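PDB 3DDM: putative mandelate racemase/muconate lactonizing enzyme from Bordetella bronchiseptica, which is of unknown function but probably belongs to the enolase superfamily, pairing an alpha/beta N-terminal domain with a modified TIM barrel. Local coordinates for residues 318-323 with 358-363; 314-319 with 343-348; 171-176 with 332-337. The protein carries 1 engineered substitution. One frame throughout, in Å; residues are numbered along the deposited sequence.

Overall arrangement
From the N terminus, the three-stranded sheet comes first, and strand 146-154 then opens the barrel. Contact 3 begins at 171-176 and closes a long loop, of 155 intervening residues, when the chain reaches 332-337. Helix 313-325 lies within that loop, yet its partners come later: contact 2 closes at 343-348 and contact 1 at 358-363, so both cross contact 3. Contacts 1 and 2 start from the same helix and share A318 and S319. L316 and L323 of this helix also pack on residues 333-337. Together the three contacts tie the helix, the strands on both sides of 146-154, the antiparallel strand 359-361 and the short helix 343-346.

Contact 1 of 3, residues 318-323 with 358-363; sequences ASAHLL and GRITLG
L362 lays its CD1 methyl over one face of the H321 imidazole, almost at the centre of the ring. The heavy-atom geometry fits a CH-pi contact: CD1 of L362 stands 3.5 Å from the centroid of the H321 ring, 12° off the normal. The CB of L362 follows more loosely, 3.9 Å from CE1 of H321. The branch of the leucine is divided between two neighbours, for its other methyl, CD2, lies 3.6 Å from CB of A320. CD1 also rests against the helix backbone, 3.5 Å from O of A320. With CG set anti to its own carbonyl carbon (chi1 -54°), L362 directs this fork at the helix. I360 adds a marginal touch, its CD1 lying 4.5 Å from CB of A320.

No hydrogen bond spans the two segments, which bury 179 Å². The histidine is nevertheless held at both ring nitrogens: ND1 bonds to the backbone N of W137, while NE2 makes a weak bond to O of L368, and the first, helped by the weak second, would limit rotation of the ring under the methyl.

Helix 313-325 thus meets strand 359-361 and the turn after it. That strand runs antiparallel to 146-154, whose I147 touches A320, L323 and I360, and G363 bonds to D145 and W137, so the contact sits where the barrel wall meets helix 136-139.

Contact 2 of 3, residues 314-319 with 343-348; sequences IGLQAS and PLRSLL
I314 and L348 turn their branched ends toward each other at a slant, with CG1 of I314 4.1 Å from CD1 of L348. The CB of L348 points at the helix and lies 3.9 Å from N of I314, which agrees with the close backbone approach here, 5.9 Å between the CA atoms of the two residues. Two residues further along the helix, the CD2 methyl of L316 rests against the aliphatic part of R345, 4.0 Å from CG and 4.1 Å from CD. These two side chains also meet at a slant, and R345, its chain bent, touches D338 as well.

Q317 takes part through its stem alone: CG is 3.5 Å from O of L348. Its amide is engaged elsewhere, NE2 with O of L368 and OE1 with N of A351, which would fix the rotation of the group. Within the helix itself, O of G315 accepts two bonds from S319, each of 3.0 Å, one from N and the other from OG, and the two donors reach it from opposite faces of the carbonyl plane.

No hydrogen bond joins the segments, which bury 208 Å². L316 also packs on L335 and V337 of strand 334-338, whereas L42 of strand 37-46 touches both I314 and L348. The start of helix 313-325 and the short helix 343-346 therefore meet between a barrel strand and the antiparallel sheet of the N-terminal domain.

Contact 3 of 3, residues 171-176 with 332-337; sequences YRAFKL and PGLLGV. Engineered in segment 332-337: G336 (natural residue Glu).
NH1 of R172 is gripped by two backbone oxygens, O of A167 and O of Y171, the residue whose ring reaches across to V337. The bond from NH1 of R172 to O of Y171, 2.6 Å long, is bent: the angle at the hydrogen is 136°, and the donor stands well above the carbonyl plane, although the oxygen lies close to the plane of the guanidinium group.

The ring of Y171 itself meets V337 nearly at a right angle. The OH lies 3.5 Å from CG1 and 3.7 Å from CB of V337, and CE1 of the ring is 4.3 Å from that CB. With CG1 anti to its backbone N (chi1 -174°), V337 presents that methyl to the hydroxyl. A second, smaller apolar touch joins CB of A173 to CD1 of L334 at 4.1 Å.

In the beta/alpha barrel, strands 174-177 and 334-338 are not direct neighbours; both run parallel to 146-154, which lies between them. The two touches therefore bridge across that middle strand, Y171 also packing on its V149 and A173 on its Y150, probably on opposite faces of the wall, Y171 with V337 outside and A173 with L334 inside. K175, on the same face of its strand as A173, ties NZ by a salt bridge to E231 and a hydrogen bond to OH of Y150. On the outer side, V337 packs against L316 of helix 313-325, and Y171 against L352 and L355.

Contact 1 of 3, residues 318-323 with 358-363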
ATOM      1  N   ALA A 318      21.512   0.556  11.944  1.00 40.45           N
ATOM      2  CA  ALA A 318      20.476   1.258  12.694  1.00 40.30           C
ATOM      3  C   ALA A 318      19.808   0.324  13.694  1.00 40.65           C
ATOM      4  O   ALA A 318      19.483   0.729  14.812  1.00 41.94           O
ATOM      5  CB  ALA A 318      19.434   1.833  11.746  1.00 39.64           C
ATOM      6  N   SER A 319      19.608  -0.928  13.288  1.00 40.02           N
ATOM      7  CA  SER A 319      18.981  -1.921  14.158  1.00 40.18           C
ATOM      8  C   SER A 319      19.902  -2.346  15.291  1.00 41.15           C
ATOM      9  O   SER A 319      19.450  -2.569  16.418  1.00 42.11           O
ATOM     10  CB  SER A 319      18.569  -3.150  13.348  1.00 38.42           C
ATOM     11  OG  SER A 319      17.670  -2.772  12.321  1.00 39.17           O
ATOM     12  N   ALA A 320      21.194  -2.462  14.996  1.00 41.84           N
ATOM     13  CA  ALA A 320      22.161  -2.856  16.013  1.00 41.88           C
ATOM     14  C   ALA A 320      22.177  -1.796  17.120  1.00 41.38           C
ATOM     15  O   ALA A 320      22.241  -2.114  18.309  1.00 39.74           O
ATOM     16  CB  ALA A 320      23.543  -3.002  15.397  1.00 41.10           C
ATOM     17  N   HIS A 321      22.099  -0.533  16.726  1.00 40.07           N
ATOM     18  CA  HIS A 321      22.100   0.524  17.716  1.00 41.32           C
ATOM     19  C   HIS A 321      20.872   0.492  18.604  1.00 42.26           C
ATOM     20  O   HIS A 321      20.979   0.660  19.825  1.00 43.37           O
ATOM     21  CB  HIS A 321      22.232   1.867  17.026  1.00 40.39           C
ATOM     22  CG  HIS A 321      23.633   2.169  16.613  1.00 43.20           C
ATOM     23  ND1 HIS A 321      24.553   2.724  17.476  1.00 44.06           N
ATOM     24  CD2 HIS A 321      24.300   1.907  15.465  1.00 43.45           C
ATOM     25  CE1 HIS A 321      25.728   2.788  16.875  1.00 45.15           C
ATOM     26  NE2 HIS A 321      25.601   2.299  15.655  1.00 44.84           N
ATOM     27  N   LEU A 322      19.705   0.264  18.006  1.00 41.88           N
ATOM     28  CA  LEU A 322      18.494   0.212  18.799  1.00 40.39           C
ATOM     29  C   LEU A 322      18.573  -0.939  19.795  1.00 39.83           C
ATOM     30  O   LEU A 322      18.286  -0.754  20.971  1.00 39.16           O
ATOM     31  CB  LEU A 322      17.258   0.069  17.908  1.00 42.11           C
ATOM     32  CG  LEU A 322      15.938   0.085  18.696  1.00 40.18           C
ATOM     33  CD1 LEU A 322      15.979   1.188  19.743  1.00 40.32           C
ATOM     34  CD2 LEU A 322      14.785   0.292  17.763  1.00 38.82           C
ATOM     35  N   LEU A 323      18.979  -2.120  19.334  1.00 39.52           N
ATOM     36  CA  LEU A 323      19.095  -3.274  20.226  1.00 38.97           C
ATOM     37  C   LEU A 323      20.071  -3.019  21.371  1.00 39.90           C
ATOM     38  O   LEU A 323      19.888  -3.523  22.479  1.00 40.83           O
ATOM     39  CB  LEU A 323      19.548  -4.519  19.460  1.00 36.81           C
ATOM     40  CG  LEU A 323      19.761  -5.755  20.351  1.00 36.76           C
ATOM     41  CD1 LEU A 323      18.480  -6.087  21.123  1.00 32.69           C
ATOM     42  CD2 LEU A 323      20.195  -6.930  19.494  1.00 35.93           C
ATOM     43  N   GLY A 358      29.956 -14.933  18.221  1.00 60.49           N
ATOM     44  CA  GLY A 358      28.570 -14.578  17.998  1.00 57.21           C
ATOM     45  C   GLY A 358      28.129 -13.205  18.476  1.00 54.12           C
ATOM     46  O   GLY A 358      26.924 -12.963  18.602  1.00 54.47           O
ATOM     47  N   ARG A 359      29.068 -12.304  18.742  1.00 50.08           N
ATOM     48  CA  ARG A 359      28.696 -10.965  19.203  1.00 48.72           C
ATOM     49  C   ARG A 359      29.460  -9.849  18.517  1.00 45.77           C
ATOM     50  O   ARG A 359      30.572 -10.037  18.047  1.00 46.94           O
ATOM     51  CB  ARG A 359      28.897 -10.833  20.711  1.00 50.02           C
ATOM     52  CG  ARG A 359      28.076 -11.805  21.528  1.00 54.06           C
ATOM     53  CD  ARG A 359      28.322 -11.606  22.999  1.00 57.85           C
ATOM     54  NE  ARG A 359      27.756 -12.690  23.792  1.00 64.22           N
ATOM     55  CZ  ARG A 359      27.949 -12.833  25.102  1.00 67.96           C
ATOM     56  NH1 ARG A 359      27.398 -13.854  25.756  1.00 68.06           N
ATOM     57  NH2 ARG A 359      28.698 -11.951  25.759  1.00 70.30           N
ATOM     58  N   ILE A 360      28.848  -8.680  18.457  1.00 42.36           N
ATOM     59  CA  ILE A 360      29.492  -7.540  17.841  1.00 40.74           C
ATOM     60  C   ILE A 360      29.396  -6.357  18.795  1.00 39.63           C
ATOM     61  O   ILE A 360      28.583  -6.362  19.721  1.00 38.08           O
ATOM     62  CB  ILE A 360      28.820  -7.168  16.492  1.00 40.71           C
ATOM     63  CG1 ILE A 360      27.386  -6.684  16.733  1.00 39.62           C
ATOM     64  CG2 ILE A 360      28.816  -8.378  15.560  1.00 38.83           C
ATOM     65  CD1 ILE A 360      26.670  -6.211  15.484  1.00 38.01           C
ATOM     66  N   THR A 361      30.255  -5.364  18.588  1.00 38.75           N
ATOM     67  CA  THR A 361      30.243  -4.157  19.395  1.00 39.86           C
ATOM     68  C   THR A 361      30.225  -2.970  18.444  1.00 40.68           C
ATOM     69  O   THR A 361      30.957  -2.931  17.449  1.00 40.91           O
ATOM     70  CB  THR A 361      31.459  -4.074  20.318  1.00 40.29           C
ATOM     71  OG1 THR A 361      32.649  -4.269  19.555  1.00 46.03           O
ATOM     72  CG2 THR A 361      31.378  -5.137  21.395  1.00 40.48           C
ATOM     73  N   LEU A 362      29.366  -2.009  18.753  1.00 42.12           N
ATOM     74  CA  LEU A 362      29.188  -0.828  17.926  1.00 43.47           C
ATOM     75  C   LEU A 362      30.271   0.248  18.034  1.00 45.04           C
ATOM     76  O   LEU A 362      30.421   1.076  17.125  1.00 46.27           O
ATOM     77  CB  LEU A 362      27.815  -0.222  18.227  1.00 43.46           C
ATOM     78  CG  LEU A 362      26.673  -1.231  18.062  1.00 44.20           C
ATOM     79  CD1 LEU A 362      25.347  -0.533  18.280  1.00 43.42           C
ATOM     80  CD2 LEU A 362      26.729  -1.860  16.660  1.00 43.11           C
ATOM     81  N   GLY A 363      31.026   0.244  19.129  1.00 44.83           N
ATOM     82  CA  GLY A 363      32.059   1.251  19.293  1.00 44.26           C
ATOM     83  C   GLY A 363      31.469   2.611  19.618  1.00 44.90           C
ATOM     84  O   GLY A 363      30.261   2.735  19.836  1.00 46.49           O
TER

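Contact 2 of 3, residues 314-319 with 343-348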
ATOM      1  N   ILE A 314      23.120   0.125   6.119  1.00 35.42           N
ATOM      2  CA  ILE A 314      22.645   1.248   6.920  1.00 35.24           C
ATOM      3  C   ILE A 314      21.519   0.839   7.862  1.00 35.77           C
ATOM      4  O   ILE A 314      21.558   1.132   9.060  1.00 36.04           O
ATOM      5  CB  ILE A 314      22.167   2.407   6.014  1.00 35.51           C
ATOM      6  CG1 ILE A 314      23.342   2.921   5.178  1.00 38.12           C
ATOM      7  CG2 ILE A 314      21.619   3.552   6.855  1.00 34.20           C
ATOM      8  CD1 ILE A 314      24.479   3.493   6.003  1.00 36.88           C
ATOM      9  N   GLY A 315      20.520   0.150   7.318  1.00 35.57           N
ATOM     10  CA  GLY A 315      19.393  -0.279   8.121  1.00 33.16           C
ATOM     11  C   GLY A 315      19.818  -1.262   9.182  1.00 33.39           C
ATOM     12  O   GLY A 315      19.298  -1.247  10.294  1.00 34.44           O
ATOM     13  N   LEU A 316      20.763  -2.129   8.839  1.00 34.39           N
ATOM     14  CA  LEU A 316      21.255  -3.118   9.793  1.00 35.54           C
ATOM     15  C   LEU A 316      21.976  -2.431  10.954  1.00 36.55           C
ATOM     16  O   LEU A 316      21.764  -2.787  12.114  1.00 35.53           O
ATOM     17  CB  LEU A 316      22.209  -4.111   9.113  1.00 34.26           C
ATOM     18  CG  LEU A 316      22.745  -5.175  10.077  1.00 33.14           C
ATOM     19  CD1 LEU A 316      21.578  -5.930  10.686  1.00 33.71           C
ATOM     20  CD2 LEU A 316      23.681  -6.129   9.347  1.00 34.62           C
ATOM     21  N   GLN A 317      22.835  -1.460  10.635  1.00 37.37           N
ATOM     22  CA  GLN A 317      23.564  -0.728  11.664  1.00 39.10           C
ATOM     23  C   GLN A 317      22.549  -0.015  12.558  1.00 40.87           C
ATOM     24  O   GLN A 317      22.691  -0.002  13.784  1.00 42.93           O
ATOM     25  CB  GLN A 317      24.535   0.285  11.032  1.00 39.25           C
ATOM     26  CG  GLN A 317      25.772  -0.341  10.328  1.00 39.85           C
ATOM     27  CD  GLN A 317      26.938  -0.659  11.281  1.00 40.28           C
ATOM     28  OE1 GLN A 317      27.595  -1.700  11.158  1.00 36.13           O
ATOM     29  NE2 GLN A 317      27.207   0.251  12.217  1.00 38.63           N
ATOM     30  N   ALA A 318      21.512   0.556  11.944  1.00 40.45           N
ATOM     31  CA  ALA A 318      20.476   1.258  12.694  1.00 40.30           C
ATOM     32  C   ALA A 318      19.808   0.324  13.694  1.00 40.65           C
ATOM     33  O   ALA A 318      19.483   0.729  14.812  1.00 41.94           O
ATOM     34  CB  ALA A 318      19.434   1.833  11.746  1.00 39.64           C
ATOM     35  N   SER A 319      19.608  -0.928  13.288  1.00 40.02           N
ATOM     36  CA  SER A 319      18.981  -1.921  14.158  1.00 40.18           C
ATOM     37  C   SER A 319      19.902  -2.346  15.291  1.00 41.15           C
ATOM     38  O   SER A 319      19.450  -2.569  16.418  1.00 42.11           O
ATOM     39  CB  SER A 319      18.569  -3.150  13.348  1.00 38.42           C
ATOM     40  OG  SER A 319      17.670  -2.772  12.321  1.00 39.17           O
ATOM     41  N   PRO A 343      26.592  -7.527  -0.928  1.00 39.29           N
ATOM     42  CA  PRO A 343      27.553  -6.442  -0.740  1.00 37.37           C
ATOM     43  C   PRO A 343      26.893  -5.175  -0.235  1.00 37.45           C
ATOM     44  O   PRO A 343      27.516  -4.398   0.487  1.00 37.51           O
ATOM     45  CB  PRO A 343      28.152  -6.269  -2.129  1.00 37.77           C
ATOM     46  CG  PRO A 343      28.069  -7.665  -2.702  1.00 37.11           C
ATOM     47  CD  PRO A 343      26.679  -8.078  -2.293  1.00 36.99           C
ATOM     48  N   LEU A 344      25.630  -4.965  -0.609  1.00 38.66           N
ATOM     49  CA  LEU A 344      24.912  -3.775  -0.168  1.00 38.81           C
ATOM     50  C   LEU A 344      24.829  -3.743   1.351  1.00 39.48           C
ATOM     51  O   LEU A 344      24.724  -2.666   1.953  1.00 40.12           O
ATOM     52  CB  LEU A 344      23.523  -3.709  -0.798  1.00 40.23           C
ATOM     53  CG  LEU A 344      23.539  -3.434  -2.304  1.00 41.41           C
ATOM     54  CD1 LEU A 344      22.126  -3.143  -2.790  1.00 41.10           C
ATOM     55  CD2 LEU A 344      24.436  -2.247  -2.601  1.00 39.64           C
ATOM     56  N   ARG A 345      24.892  -4.924   1.969  1.00 39.17           N
ATOM     57  CA  ARG A 345      24.892  -5.016   3.427  1.00 38.58           C
ATOM     58  C   ARG A 345      26.325  -4.984   3.970  1.00 39.01           C
ATOM     59  O   ARG A 345      26.629  -4.225   4.888  1.00 41.15           O
ATOM     60  CB  ARG A 345      24.248  -6.305   3.913  1.00 36.72           C
ATOM     61  CG  ARG A 345      24.313  -6.454   5.436  1.00 37.50           C
ATOM     62  CD  ARG A 345      24.810  -7.823   5.845  1.00 37.99           C
ATOM     63  NE  ARG A 345      24.186  -8.836   5.013  1.00 42.04           N
ATOM     64  CZ  ARG A 345      24.745  -9.997   4.705  1.00 43.85           C
ATOM     65  NH1 ARG A 345      25.955 -10.309   5.169  1.00 45.93           N
ATOM     66  NH2 ARG A 345      24.107 -10.825   3.897  1.00 42.25           N
ATOM     67  N   SER A 346      27.200  -5.806   3.398  1.00 37.56           N
ATOM     68  CA  SER A 346      28.585  -5.894   3.848  1.00 36.96           C
ATOM     69  C   SER A 346      29.411  -4.627   3.678  1.00 36.72           C
ATOM     70  O   SER A 346      30.256  -4.316   4.521  1.00 38.18           O
ATOM     71  CB  SER A 346      29.297  -7.039   3.136  1.00 35.18           C
ATOM     72  OG  SER A 346      28.641  -8.267   3.389  1.00 38.75           O
ATOM     73  N   LEU A 347      29.178  -3.900   2.594  1.00 34.11           N
ATOM     74  CA  LEU A 347      29.938  -2.690   2.346  1.00 32.44           C
ATOM     75  C   LEU A 347      29.466  -1.541   3.241  1.00 33.60           C
ATOM     76  O   LEU A 347      30.096  -0.490   3.290  1.00 35.50           O
ATOM     77  CB  LEU A 347      29.832  -2.300   0.858  1.00 29.72           C
ATOM     78  CG  LEU A 347      30.415  -3.306  -0.162  1.00 29.74           C
ATOM     79  CD1 LEU A 347      29.990  -2.959  -1.567  1.00 27.09           C
ATOM     80  CD2 LEU A 347      31.924  -3.340  -0.077  1.00 26.36           C
ATOM     81  N   LEU A 348      28.374  -1.740   3.970  1.00 33.67           N
ATOM     82  CA  LEU A 348      27.856  -0.673   4.816  1.00 32.93           C
ATOM     83  C   LEU A 348      27.625  -1.044   6.271  1.00 35.41           C
ATOM     84  O   LEU A 348      26.899  -0.345   6.972  1.00 37.79           O
ATOM     85  CB  LEU A 348      26.552  -0.135   4.233  1.00 31.21           C
ATOM     86  CG  LEU A 348      26.655   0.557   2.877  1.00 31.81           C
ATOM     87  CD1 LEU A 348      25.270   0.740   2.263  1.00 32.49           C
ATOM     88  CD2 LEU A 348      27.342   1.885   3.067  1.00 31.34           C
TER

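Contact 3 of 3, residues 171-176 with 332-337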
ATOM      1  N   TYR A 171      29.015 -17.060  13.618  1.00 47.04           N
ATOM      2  CA  TYR A 171      27.657 -17.069  14.137  1.00 46.20           C
ATOM      3  C   TYR A 171      27.379 -18.180  15.143  1.00 47.36           C
ATOM      4  O   TYR A 171      27.730 -19.336  14.914  1.00 48.78           O
ATOM      5  CB  TYR A 171      26.684 -17.157  12.968  1.00 45.00           C
ATOM      6  CG  TYR A 171      26.596 -15.861  12.212  1.00 44.76           C
ATOM      7  CD1 TYR A 171      25.898 -14.780  12.743  1.00 43.39           C
ATOM      8  CD2 TYR A 171      27.268 -15.686  11.005  1.00 45.70           C
ATOM      9  CE1 TYR A 171      25.872 -13.554  12.101  1.00 43.55           C
ATOM     10  CE2 TYR A 171      27.254 -14.459  10.352  1.00 45.50           C
ATOM     11  CZ  TYR A 171      26.556 -13.396  10.911  1.00 44.31           C
ATOM     12  OH  TYR A 171      26.574 -12.160  10.310  1.00 43.03           O
ATOM     13  N   ARG A 172      26.741 -17.818  16.257  1.00 47.37           N
ATOM     14  CA  ARG A 172      26.414 -18.776  17.309  1.00 47.20           C
ATOM     15  C   ARG A 172      24.896 -18.928  17.534  1.00 47.37           C
ATOM     16  O   ARG A 172      24.461 -19.401  18.586  1.00 47.74           O
ATOM     17  CB  ARG A 172      27.106 -18.370  18.620  1.00 48.12           C
ATOM     18  CG  ARG A 172      28.631 -18.356  18.548  1.00 49.31           C
ATOM     19  CD  ARG A 172      29.192 -19.761  18.334  1.00 52.71           C
ATOM     20  NE  ARG A 172      30.603 -19.760  17.939  1.00 55.23           N
ATOM     21  CZ  ARG A 172      31.040 -19.771  16.680  1.00 56.23           C
ATOM     22  NH1 ARG A 172      30.189 -19.790  15.662  1.00 55.70           N
ATOM     23  NH2 ARG A 172      32.342 -19.767  16.433  1.00 58.18           N
ATOM     24  N   ALA A 173      24.103 -18.524  16.544  1.00 45.62           N
ATOM     25  CA  ALA A 173      22.640 -18.628  16.595  1.00 44.61           C
ATOM     26  C   ALA A 173      22.148 -18.626  15.147  1.00 44.09           C
ATOM     27  O   ALA A 173      22.695 -17.918  14.301  1.00 42.72           O
ATOM     28  CB  ALA A 173      22.038 -17.461  17.368  1.00 44.60           C
ATOM     29  N   PHE A 174      21.120 -19.420  14.860  1.00 44.01           N
ATOM     30  CA  PHE A 174      20.615 -19.531  13.492  1.00 44.25           C
ATOM     31  C   PHE A 174      19.090 -19.594  13.381  1.00 45.16           C
ATOM     32  O   PHE A 174      18.412 -20.072  14.291  1.00 44.17           O
ATOM     33  CB  PHE A 174      21.220 -20.785  12.846  1.00 42.25           C
ATOM     34  CG  PHE A 174      22.703 -20.915  13.063  1.00 40.35           C
ATOM     35  CD1 PHE A 174      23.607 -20.398  12.137  1.00 40.22           C
ATOM     36  CD2 PHE A 174      23.195 -21.467  14.242  1.00 38.05           C
ATOM     37  CE1 PHE A 174      24.983 -20.422  12.388  1.00 39.28           C
ATOM     38  CE2 PHE A 174      24.567 -21.492  14.503  1.00 38.80           C
ATOM     39  CZ  PHE A 174      25.463 -20.968  13.578  1.00 37.19           C
ATOM     40  N   LYS A 175      18.568 -19.092  12.260  1.00 45.45           N
ATOM     41  CA  LYS A 175      17.137 -19.123  11.987  1.00 45.93           C
ATOM     42  C   LYS A 175      16.902 -19.768  10.625  1.00 47.43           C
ATOM     43  O   LYS A 175      17.465 -19.333   9.622  1.00 46.17           O
ATOM     44  CB  LYS A 175      16.525 -17.718  12.001  1.00 45.55           C
ATOM     45  CG  LYS A 175      14.989 -17.734  11.863  1.00 45.21           C
ATOM     46  CD  LYS A 175      14.329 -16.387  12.177  1.00 43.59           C
ATOM     47  CE  LYS A 175      14.614 -15.344  11.120  1.00 44.01           C
ATOM     48  NZ  LYS A 175      14.025 -14.022  11.459  1.00 44.02           N
ATOM     49  N   LEU A 176      16.071 -20.809  10.613  1.00 49.41           N
ATOM     50  CA  LEU A 176      15.725 -21.554   9.404  1.00 51.67           C
ATOM     51  C   LEU A 176      14.405 -21.103   8.785  1.00 52.32           C
ATOM     52  O   LEU A 176      13.493 -20.666   9.487  1.00 52.14           O
ATOM     53  CB  LEU A 176      15.606 -23.045   9.724  1.00 54.58           C
ATOM     54  CG  LEU A 176      16.848 -23.929   9.855  1.00 58.29           C
ATOM     55  CD1 LEU A 176      18.016 -23.155  10.467  1.00 60.18           C
ATOM     56  CD2 LEU A 176      16.482 -25.142  10.698  1.00 56.94           C
ATOM     57  N   PRO A 332      18.280 -11.962  26.682  1.00 66.00           N
ATOM     58  CA  PRO A 332      19.135 -11.124  25.826  1.00 62.11           C
ATOM     59  C   PRO A 332      18.612 -11.021  24.397  1.00 58.80           C
ATOM     60  O   PRO A 332      18.350 -12.032  23.756  1.00 59.85           O
ATOM     61  CB  PRO A 332      20.480 -11.838  25.882  1.00 61.31           C
ATOM     62  CG  PRO A 332      20.481 -12.435  27.239  1.00 63.83           C
ATOM     63  CD  PRO A 332      19.082 -12.986  27.374  1.00 64.85           C
ATOM     64  N   GLY A 333      18.465  -9.801  23.898  1.00 54.97           N
ATOM     65  CA  GLY A 333      17.975  -9.629  22.545  1.00 51.98           C
ATOM     66  C   GLY A 333      19.010 -10.006  21.504  1.00 51.11           C
ATOM     67  O   GLY A 333      20.208  -9.828  21.719  1.00 52.27           O
ATOM     68  N   LEU A 334      18.562 -10.533  20.369  1.00 49.29           N
ATOM     69  CA  LEU A 334      19.483 -10.915  19.309  1.00 46.00           C
ATOM     70  C   LEU A 334      19.126 -10.220  18.013  1.00 47.31           C
ATOM     71  O   LEU A 334      17.958 -10.188  17.618  1.00 48.51           O
ATOM     72  CB  LEU A 334      19.476 -12.430  19.106  1.00 43.34           C
ATOM     73  CG  LEU A 334      19.946 -13.275  20.300  1.00 42.07           C
ATOM     74  CD1 LEU A 334      20.270 -14.677  19.838  1.00 38.32           C
ATOM     75  CD2 LEU A 334      21.183 -12.648  20.921  1.00 42.32           C
ATOM     76  N   LEU A 335      20.135  -9.648  17.363  1.00 47.08           N
ATOM     77  CA  LEU A 335      19.946  -8.949  16.100  1.00 45.70           C
ATOM     78  C   LEU A 335      20.175  -9.960  14.989  1.00 46.26           C
ATOM     79  O   LEU A 335      21.198 -10.644  14.970  1.00 47.60           O
ATOM     80  CB  LEU A 335      20.940  -7.789  16.006  1.00 46.47           C
ATOM     81  CG  LEU A 335      20.973  -6.829  14.807  1.00 46.45           C
ATOM     82  CD1 LEU A 335      21.980  -7.304  13.804  1.00 46.75           C
ATOM     83  CD2 LEU A 335      19.597  -6.694  14.188  1.00 46.48           C
ATOM     84  N   GLY A 336      19.204 -10.073  14.082  1.00 46.33           N
ATOM     85  CA  GLY A 336      19.307 -11.018  12.983  1.00 43.38           C
ATOM     86  C   GLY A 336      19.994 -10.418  11.777  1.00 43.31           C
ATOM     87  O   GLY A 336      19.674  -9.308  11.352  1.00 43.48           O
ATOM     88  N   VAL A 337      20.946 -11.154  11.222  1.00 42.15           N
ATOM     89  CA  VAL A 337      21.692 -10.693  10.061  1.00 41.32           C
ATOM     90  C   VAL A 337      21.442 -11.654   8.904  1.00 43.01           C
ATOM     91  O   VAL A 337      21.488 -12.878   9.088  1.00 42.78           O
ATOM     92  CB  VAL A 337      23.216 -10.646  10.367  1.00 41.08           C
ATOM     93  CG1 VAL A 337      23.971 -10.015   9.209  1.00 38.57           C
ATOM     94  CG2 VAL A 337      23.462  -9.871  11.653  1.00 39.62           C
TER